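Local coordinates for AP endonuclease, family protein 2 (Mycobacterium smegmatis, PDB 5TNV), which binds a magnesium ion in a xylose isomerase-like TIM barrel and may have endonuclease activity, at residues A135-M143 with I188-Y199; H236-L245 with G277-I285. All blocks are in the same frame, centred on the assembly; numbering follows the deposited sequence. Where two conformers were deposited one is given.

Contact 1. Residues A135-M143 with I188-Y199; sequences ATIVNTGFM and IQLSLEMYEDTY
Two neighbouring parallel strands of the TIM barrel, 137-141 and 189-193, pair here, and Asn139 on the first reaches the magnesium ligand Glu193 on the second. The strands are joined by backbone hydrogen bonds at Gln189 N to Thr136 O, Val138 N to Gln189 O, Ser191 N to Val138 O, Thr140 N to Ser191 O and Glu193 N to Thr140 O. Val138, Leu190, Thr140 and Leu192 project from one face of the sheet, where Thr140 CG2 lies 3.8 Å from Leu192 CD2, the two side chains running alongside each other toward the outer helices. On the other face, Asn139 ND2 gives a hydrogen to Glu193 OE1 at 3.0 Å. The acceptor lies close to the amide plane but is approached on its anti side, 24° out of the carboxylate plane, while Asn221 holds the OD1 of the same amide. Glu193 CG stands anti to the backbone N (chi1 -177°) and the chain stays extended, which carries OE2 to the magnesium ion beside Asp223 and His252. Met143 CE packs 3.3 Å from Glu193 OE1. Further back along Met143, its CB sits over the centre of the Tyr195 ring, 3.5 Å from its centroid in a CH-pi contact, and Met143 SD makes an oblique Met-aromatic contact. Beyond the strands, the edge of Tyr199 meets the face of Phe142 in a T-shaped pair with planes at 77°. A water accepts from Phe142 N and donates to Glu193 O, at 2.7 Å, and to Thr198 OG1, joining the strand ends to the turn 195-198. With one carboxylate oxygen on the metal and the other held by an amide whose own oxygen is engaged, the rotation of the Glu193 carboxylate is probably fixed.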
# COMPACT_ATOMS: atom_id res chain seq x y z
N ALA A 135 10.17 29.05 -12.80
CA ALA A 135 9.71 28.63 -11.49
C ALA A 135 9.03 29.79 -10.75
O ALA A 135 9.41 30.96 -10.91
CB ALA A 135 10.86 28.10 -10.65
N THR A 136 8.04 29.46 -9.94
CA THR A 136 7.23 30.49 -9.27
C THR A 136 7.38 30.49 -7.76
O THR A 136 6.81 31.36 -7.10
CB THR A 136 5.73 30.39 -9.64
OG1 THR A 136 5.25 29.12 -9.19
CG2 THR A 136 5.54 30.50 -11.15
N ILE A 137 8.15 29.54 -7.20
CA ILE A 137 8.32 29.40 -5.77
C ILE A 137 9.76 29.08 -5.45
O ILE A 137 10.36 28.20 -6.09
CB ILE A 137 7.43 28.27 -5.20
CG1 ILE A 137 5.94 28.59 -5.26
CG2 ILE A 137 7.90 27.84 -3.78
CD1 ILE A 137 5.53 29.69 -4.25
N VAL A 138 10.30 29.76 -4.44
CA VAL A 138 11.46 29.28 -3.70
C VAL A 138 10.94 28.94 -2.29
O VAL A 138 10.26 29.78 -1.67
CB VAL A 138 12.60 30.29 -3.67
CG1 VAL A 138 13.72 29.89 -2.70
CG2 VAL A 138 13.12 30.49 -5.09
N ASN A 139 11.26 27.75 -1.81
CA ASN A 139 10.78 27.25 -0.53
C ASN A 139 11.96 27.11 0.44
O ASN A 139 13.01 26.59 0.09
CB ASN A 139 10.12 25.88 -0.78
CG ASN A 139 9.78 25.08 0.45
OD1 ASN A 139 8.67 25.17 0.97
ND2 ASN A 139 10.73 24.30 0.93
N THR A 140 11.72 27.58 1.67
CA THR A 140 12.67 27.44 2.76
C THR A 140 11.96 26.90 3.99
O THR A 140 10.77 27.14 4.18
CB THR A 140 13.36 28.80 3.00
OG1 THR A 140 14.48 28.65 3.86
CG2 THR A 140 12.43 29.83 3.61
N GLY A 141 12.69 26.20 4.84
CA GLY A 141 12.16 25.78 6.11
C GLY A 141 13.23 25.85 7.18
O GLY A 141 14.36 26.26 6.94
N PHE A 142 12.84 25.43 8.37
CA PHE A 142 13.70 25.59 9.55
C PHE A 142 14.27 24.29 10.05
O PHE A 142 15.01 24.25 11.04
CB PHE A 142 12.93 26.35 10.62
CG PHE A 142 12.53 27.75 10.17
CD1 PHE A 142 13.51 28.72 9.96
CD2 PHE A 142 11.21 28.10 9.91
CE1 PHE A 142 13.18 29.98 9.49
CE2 PHE A 142 10.90 29.38 9.48
CZ PHE A 142 11.87 30.31 9.28
N MET A 143 13.99 23.18 9.34
CA MET A 143 14.69 21.93 9.61
C MET A 143 16.20 22.16 9.43
O MET A 143 16.65 23.00 8.64
CB MET A 143 14.20 20.78 8.72
CG MET A 143 14.24 21.05 7.23
SD MET A 143 12.67 21.79 6.67
CE MET A 143 13.10 22.23 5.00
N ILE A 188 7.78 36.32 -8.08
CA ILE A 188 7.56 34.99 -7.55
C ILE A 188 7.22 35.12 -6.07
O ILE A 188 7.05 36.22 -5.54
CB ILE A 188 8.79 34.09 -7.82
CG1 ILE A 188 10.03 34.49 -7.04
CG2 ILE A 188 9.07 33.99 -9.29
CD1 ILE A 188 11.06 33.38 -6.92
N GLN A 189 7.11 33.98 -5.37
CA GLN A 189 6.87 34.01 -3.94
C GLN A 189 7.82 33.07 -3.21
O GLN A 189 8.36 32.11 -3.80
CB GLN A 189 5.43 33.66 -3.58
CG GLN A 189 4.42 34.63 -4.15
CD GLN A 189 3.00 34.35 -3.65
OE1 GLN A 189 2.77 33.73 -2.65
NE2 GLN A 189 2.05 34.89 -4.37
N LEU A 190 8.00 33.37 -1.92
CA LEU A 190 8.67 32.50 -0.95
C LEU A 190 7.63 31.63 -0.24
O LEU A 190 6.56 32.16 0.11
CB LEU A 190 9.41 33.36 0.06
CG LEU A 190 10.35 32.59 1.03
CD1 LEU A 190 11.60 32.17 0.29
CD2 LEU A 190 10.64 33.48 2.21
N SER A 191 7.95 30.38 -0.01
CA SER A 191 7.11 29.50 0.79
C SER A 191 7.91 28.98 1.99
O SER A 191 9.12 28.78 1.89
CB SER A 191 6.56 28.34 -0.03
OG SER A 191 5.46 27.73 0.64
N LEU A 192 7.20 28.79 3.10
CA LEU A 192 7.75 28.33 4.36
C LEU A 192 7.23 26.94 4.70
O LEU A 192 6.05 26.73 4.91
CB LEU A 192 7.36 29.27 5.50
CG LEU A 192 7.60 30.77 5.26
CD1 LEU A 192 7.11 31.56 6.47
CD2 LEU A 192 9.08 31.04 4.97
N GLU A 193 8.16 25.97 4.70
CA GLU A 193 7.81 24.56 4.84
C GLU A 193 7.57 24.18 6.30
O GLU A 193 8.50 24.17 7.13
CB GLU A 193 8.93 23.70 4.22
CG GLU A 193 8.65 22.23 4.25
CD GLU A 193 9.75 21.42 3.56
OE1 GLU A 193 10.58 22.01 2.85
OE2 GLU A 193 9.73 20.16 3.71
N MET A 194 6.34 23.78 6.59
CA MET A 194 6.03 23.27 7.93
C MET A 194 6.80 22.00 8.19
O MET A 194 6.84 21.10 7.34
CB MET A 194 4.52 23.05 8.06
CG MET A 194 3.73 24.34 8.02
SD MET A 194 1.96 24.16 8.20
CE MET A 194 1.87 23.40 9.84
N TYR A 195 7.38 21.90 9.38
CA TYR A 195 8.28 20.80 9.76
C TYR A 195 8.30 20.79 11.29
O TYR A 195 8.34 21.84 11.93
CB TYR A 195 9.64 20.95 9.12
CG TYR A 195 10.62 19.82 9.39
CD1 TYR A 195 11.30 19.76 10.61
CD2 TYR A 195 10.86 18.83 8.48
CE1 TYR A 195 12.19 18.75 10.91
CE2 TYR A 195 11.79 17.82 8.74
CZ TYR A 195 12.42 17.78 9.93
OH TYR A 195 13.36 16.78 10.18
N GLU A 196 8.33 19.61 11.86
CA GLU A 196 8.28 19.41 13.31
C GLU A 196 9.44 20.08 14.03
O GLU A 196 10.59 20.15 13.58
CB GLU A 196 8.26 17.90 13.60
CG GLU A 196 9.39 17.08 13.01
CD GLU A 196 9.18 16.55 11.61
OE1 GLU A 196 8.48 17.17 10.80
OE2 GLU A 196 9.76 15.46 11.27
N ASP A 197 9.11 20.56 15.22
CA ASP A 197 10.11 21.07 16.18
C ASP A 197 10.72 22.38 15.71
O ASP A 197 11.81 22.75 16.19
CB ASP A 197 11.16 20.02 16.52
CG ASP A 197 10.60 18.68 16.96
OD1 ASP A 197 9.58 18.68 17.72
OD2 ASP A 197 11.14 17.64 16.53
N THR A 198 10.03 23.07 14.82
CA THR A 198 10.44 24.38 14.31
C THR A 198 9.44 25.45 14.65
O THR A 198 8.34 25.18 15.16
CB THR A 198 10.67 24.38 12.78
OG1 THR A 198 9.42 24.36 12.08
CG2 THR A 198 11.60 23.24 12.34
N TYR A 199 9.77 26.70 14.28
CA TYR A 199 8.85 27.81 14.46
C TYR A 199 7.48 27.56 13.84
O TYR A 199 6.50 28.19 14.24
CB TYR A 199 9.40 29.14 13.86
CG TYR A 199 10.77 29.50 14.42
CD1 TYR A 199 10.98 29.69 15.80
CD2 TYR A 199 11.86 29.66 13.58
CE1 TYR A 199 12.22 30.01 16.30
CE2 TYR A 199 13.10 29.95 14.08
CZ TYR A 199 13.29 30.15 15.43
OH TYR A 199 14.56 30.40 15.87
O HOH W 1 10.24 24.59 9.21

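Contact 2. Residues H236-L245 with G277-I285; sequences HPSEMYAKVL and GYVNYRQII
Tyr241 turns from helix 237-244 toward the 277-285 segment, and its CB already lies 4.0 Å from Ile284 CG2. The same methyl sits over one face of the ring, displaced toward the rim, with CG and CD2 its nearest atoms; the distance from Ile284 CG2 to the ring centroid is 3.8 Å, a CH-pi contact. Ile284 CG2 is placed there by standing anti to its own backbone N, while CG1, beside that N (chi1 -65°), carries CD1 to the backbone of Ser238. Farther out, Tyr241 CE2 passes Val279 CG1 at 4.1 Å, and CZ packs on Tyr281 CE1. At the tip, Tyr241 OH lies in the plane of the Tyr281 ring, at its edge, 2.8 Å from Tyr281 OH. The two hydroxyls are within hydrogen-bonding distance, and Tyr241 OH also has Pro222 O and Trp251 NE1 as partners, while Tyr281 OH bonds Lys254 O. This is packing between two outer helices of the TIM barrel, 237-244 and 281-290, whose short segments here run nearly parallel, 20° apart, with axes 10.7 Å from each other at closest approach. Both helices begin with a side-chain N-cap: His236 ND1 accepts from Ser238 N, and Asn280 OD1 accepts from Gln283 N at 3.1 Å. Pro237, the first residue of its helix, presents CD to the edge of the Tyr278 ring, 3.6 Å from CE2, and rests CB and CG on Val279 CG2. His236 CD2 approaches Tyr278 OH, which bonds to Ile154 O of the second subunit.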
# COMPACT_ATOMS: atom_id res chain seq x y z
N HIS A 236 -6.46 15.58 13.69
CA HIS A 236 -6.77 14.94 12.42
C HIS A 236 -6.34 15.85 11.28
O HIS A 236 -6.49 17.08 11.35
CB HIS A 236 -8.29 14.66 12.37
CG HIS A 236 -8.68 13.80 11.21
ND1 HIS A 236 -8.85 14.32 9.95
CD2 HIS A 236 -8.88 12.47 11.18
CE1 HIS A 236 -9.15 13.29 9.16
NE2 HIS A 236 -9.18 12.15 9.86
N PRO A 237 -5.83 15.28 10.18
CA PRO A 237 -5.36 16.16 9.09
C PRO A 237 -6.43 17.01 8.50
O PRO A 237 -6.07 18.09 7.96
CB PRO A 237 -4.75 15.20 8.05
CG PRO A 237 -5.05 13.86 8.53
CD PRO A 237 -5.57 13.87 9.94
N SER A 238 -7.70 16.64 8.53
CA SER A 238 -8.78 17.50 8.06
C SER A 238 -8.77 18.85 8.76
O SER A 238 -8.93 19.90 8.16
CB SER A 238 -10.14 16.86 8.26
OG SER A 238 -10.58 16.66 9.58
N GLU A 239 -8.61 18.81 10.06
CA GLU A 239 -8.60 19.97 10.91
C GLU A 239 -7.33 20.79 10.65
O GLU A 239 -7.35 22.02 10.51
CB GLU A 239 -8.71 19.61 12.38
CG GLU A 239 -8.57 20.71 13.39
CD GLU A 239 -8.44 20.26 14.80
OE1 GLU A 239 -9.23 19.28 15.15
OE2 GLU A 239 -7.60 20.90 15.50
N MET A 240 -6.19 20.10 10.58
CA MET A 240 -4.93 20.83 10.42
C MET A 240 -4.88 21.53 9.07
O MET A 240 -4.49 22.69 8.97
CB MET A 240 -3.74 19.88 10.53
CG MET A 240 -3.60 19.18 11.91
SD MET A 240 -1.95 18.52 12.19
CE MET A 240 -1.91 17.08 11.12
N TYR A 241 -5.25 20.83 7.99
CA TYR A 241 -5.23 21.42 6.66
C TYR A 241 -6.21 22.57 6.54
O TYR A 241 -5.90 23.58 5.92
CB TYR A 241 -5.48 20.36 5.59
CG TYR A 241 -4.23 19.68 5.08
CD1 TYR A 241 -3.25 20.42 4.41
CD2 TYR A 241 -4.02 18.31 5.22
CE1 TYR A 241 -2.11 19.85 3.92
CE2 TYR A 241 -2.86 17.72 4.73
CZ TYR A 241 -1.92 18.50 4.06
OH TYR A 241 -0.74 17.98 3.54
N ALA A 242 -7.40 22.47 7.15
CA ALA A 242 -8.32 23.59 7.10
C ALA A 242 -7.73 24.87 7.70
O ALA A 242 -8.01 25.98 7.24
CB ALA A 242 -9.65 23.22 7.83
N LYS A 243 -6.90 24.73 8.71
CA LYS A 243 -6.32 25.90 9.33
C LYS A 243 -5.28 26.55 8.42
O LYS A 243 -5.19 27.77 8.42
CB LYS A 243 -5.66 25.51 10.66
CG LYS A 243 -6.55 25.32 11.83
CD LYS A 243 -5.71 25.02 13.07
CE LYS A 243 -6.75 24.91 14.15
NZ LYS A 243 -6.02 24.72 15.42
N VAL A 244 -4.43 25.75 7.81
CA VAL A 244 -3.26 26.31 7.12
C VAL A 244 -3.46 26.54 5.63
O VAL A 244 -2.76 27.40 5.05
CB VAL A 244 -1.97 25.50 7.38
CG1 VAL A 244 -1.60 25.57 8.86
CG2 VAL A 244 -2.11 24.06 6.92
N LEU A 245 -4.37 25.83 4.96
CA LEU A 245 -4.56 26.03 3.52
C LEU A 245 -4.88 27.47 3.13
O LEU A 245 -4.39 27.88 2.06
CB LEU A 245 -5.58 25.04 2.97
CG LEU A 245 -5.02 23.63 2.76
CD1 LEU A 245 -6.17 22.67 2.49
CD2 LEU A 245 -3.99 23.58 1.64
N GLY A 277 -2.65 6.43 2.32
CA GLY A 277 -2.31 6.82 3.66
C GLY A 277 -3.45 7.42 4.45
O GLY A 277 -4.62 7.38 4.02
N TYR A 278 -3.15 7.94 5.61
CA TYR A 278 -4.17 8.41 6.59
C TYR A 278 -4.90 9.66 6.10
O TYR A 278 -6.11 9.81 6.34
CB TYR A 278 -3.49 8.65 7.93
CG TYR A 278 -4.46 8.91 9.06
CD1 TYR A 278 -5.22 7.88 9.57
CD2 TYR A 278 -4.59 10.16 9.65
CE1 TYR A 278 -6.12 8.11 10.62
CE2 TYR A 278 -5.46 10.39 10.68
CZ TYR A 278 -6.24 9.35 11.17
OH TYR A 278 -7.11 9.64 12.21
N VAL A 279 -4.20 10.60 5.47
CA VAL A 279 -4.86 11.78 4.93
C VAL A 279 -5.74 11.37 3.76
O VAL A 279 -5.31 10.51 2.96
CB VAL A 279 -3.82 12.81 4.44
CG1 VAL A 279 -4.53 14.09 3.94
CG2 VAL A 279 -2.80 13.16 5.51
N ASN A 280 -6.93 11.96 3.63
CA ASN A 280 -7.76 11.82 2.44
C ASN A 280 -7.43 12.98 1.51
O ASN A 280 -8.01 14.07 1.63
CB ASN A 280 -9.24 11.79 2.79
CG ASN A 280 -10.08 11.52 1.54
OD1 ASN A 280 -9.66 11.77 0.41
ND2 ASN A 280 -11.31 11.05 1.73
N TYR A 281 -6.47 12.77 0.60
CA TYR A 281 -6.06 13.88 -0.26
C TYR A 281 -7.07 14.19 -1.35
O TYR A 281 -6.96 15.29 -1.97
CB TYR A 281 -4.66 13.64 -0.83
CG TYR A 281 -3.56 14.04 0.15
CD1 TYR A 281 -3.33 15.39 0.41
CD2 TYR A 281 -2.78 13.12 0.80
CE1 TYR A 281 -2.34 15.80 1.27
CE2 TYR A 281 -1.77 13.51 1.68
CZ TYR A 281 -1.56 14.85 1.90
OH TYR A 281 -0.56 15.30 2.76
N ARG A 282 -8.04 13.32 -1.64
CA ARG A 282 -9.12 13.71 -2.56
C ARG A 282 -9.91 14.85 -1.91
O ARG A 282 -10.16 15.90 -2.49
CB ARG A 282 -9.97 12.49 -2.92
CG ARG A 282 -11.04 12.79 -3.97
CD ARG A 282 -11.87 11.52 -4.31
NE ARG A 282 -10.97 10.45 -4.69
CZ ARG A 282 -10.34 10.34 -5.83
NH1 ARG A 282 -10.69 11.06 -6.88
NH2 ARG A 282 -9.37 9.47 -5.93
N GLN A 283 -10.34 14.62 -0.66
CA GLN A 283 -11.05 15.65 0.09
C GLN A 283 -10.18 16.87 0.30
O GLN A 283 -10.64 18.01 0.17
CB GLN A 283 -11.52 15.10 1.42
CG GLN A 283 -12.64 14.10 1.37
CD GLN A 283 -12.96 13.49 2.75
OE1 GLN A 283 -12.23 13.72 3.75
NE2 GLN A 283 -14.00 12.71 2.81
N ILE A 284 -8.92 16.68 0.67
CA ILE A 284 -8.07 17.82 1.04
C ILE A 284 -7.65 18.64 -0.19
O ILE A 284 -7.63 19.88 -0.09
CB ILE A 284 -6.89 17.35 1.93
CG1 ILE A 284 -7.40 16.81 3.27
CG2 ILE A 284 -5.84 18.43 2.07
CD1 ILE A 284 -8.20 17.74 4.09
N ILE A 285 -7.33 18.03 -1.30
CA ILE A 285 -7.04 18.82 -2.51
C ILE A 285 -8.28 19.59 -2.91
O ILE A 285 -8.20 20.76 -3.27
CB ILE A 285 -6.50 17.95 -3.64
CG1 ILE A 285 -5.10 17.43 -3.32
CG2 ILE A 285 -6.50 18.69 -4.97
CD1 ILE A 285 -4.65 16.28 -4.20

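Overall arrangement
Contact 1 joins two adjacent strands of the barrel wall, its centre about 7 Å from the centre of the chain, whereas contact 2 joins two elements of the outer layer, about 17 Å out. Their centres are 19 Å apart, yet they touch where Met194 SD packs 3.9 Å from Val244 CG1; Met194 follows the metal ligand Glu193 in the sequence. Contact 1 supplies that ligand, whose side chain is about 2 Å from the magnesium ion. Contact 2 stands one layer back: the Tyr241 side chain comes within about 6 Å of that of Asp223 and about 10 Å of the ion, and its 277-285 segment also meets the second subunit.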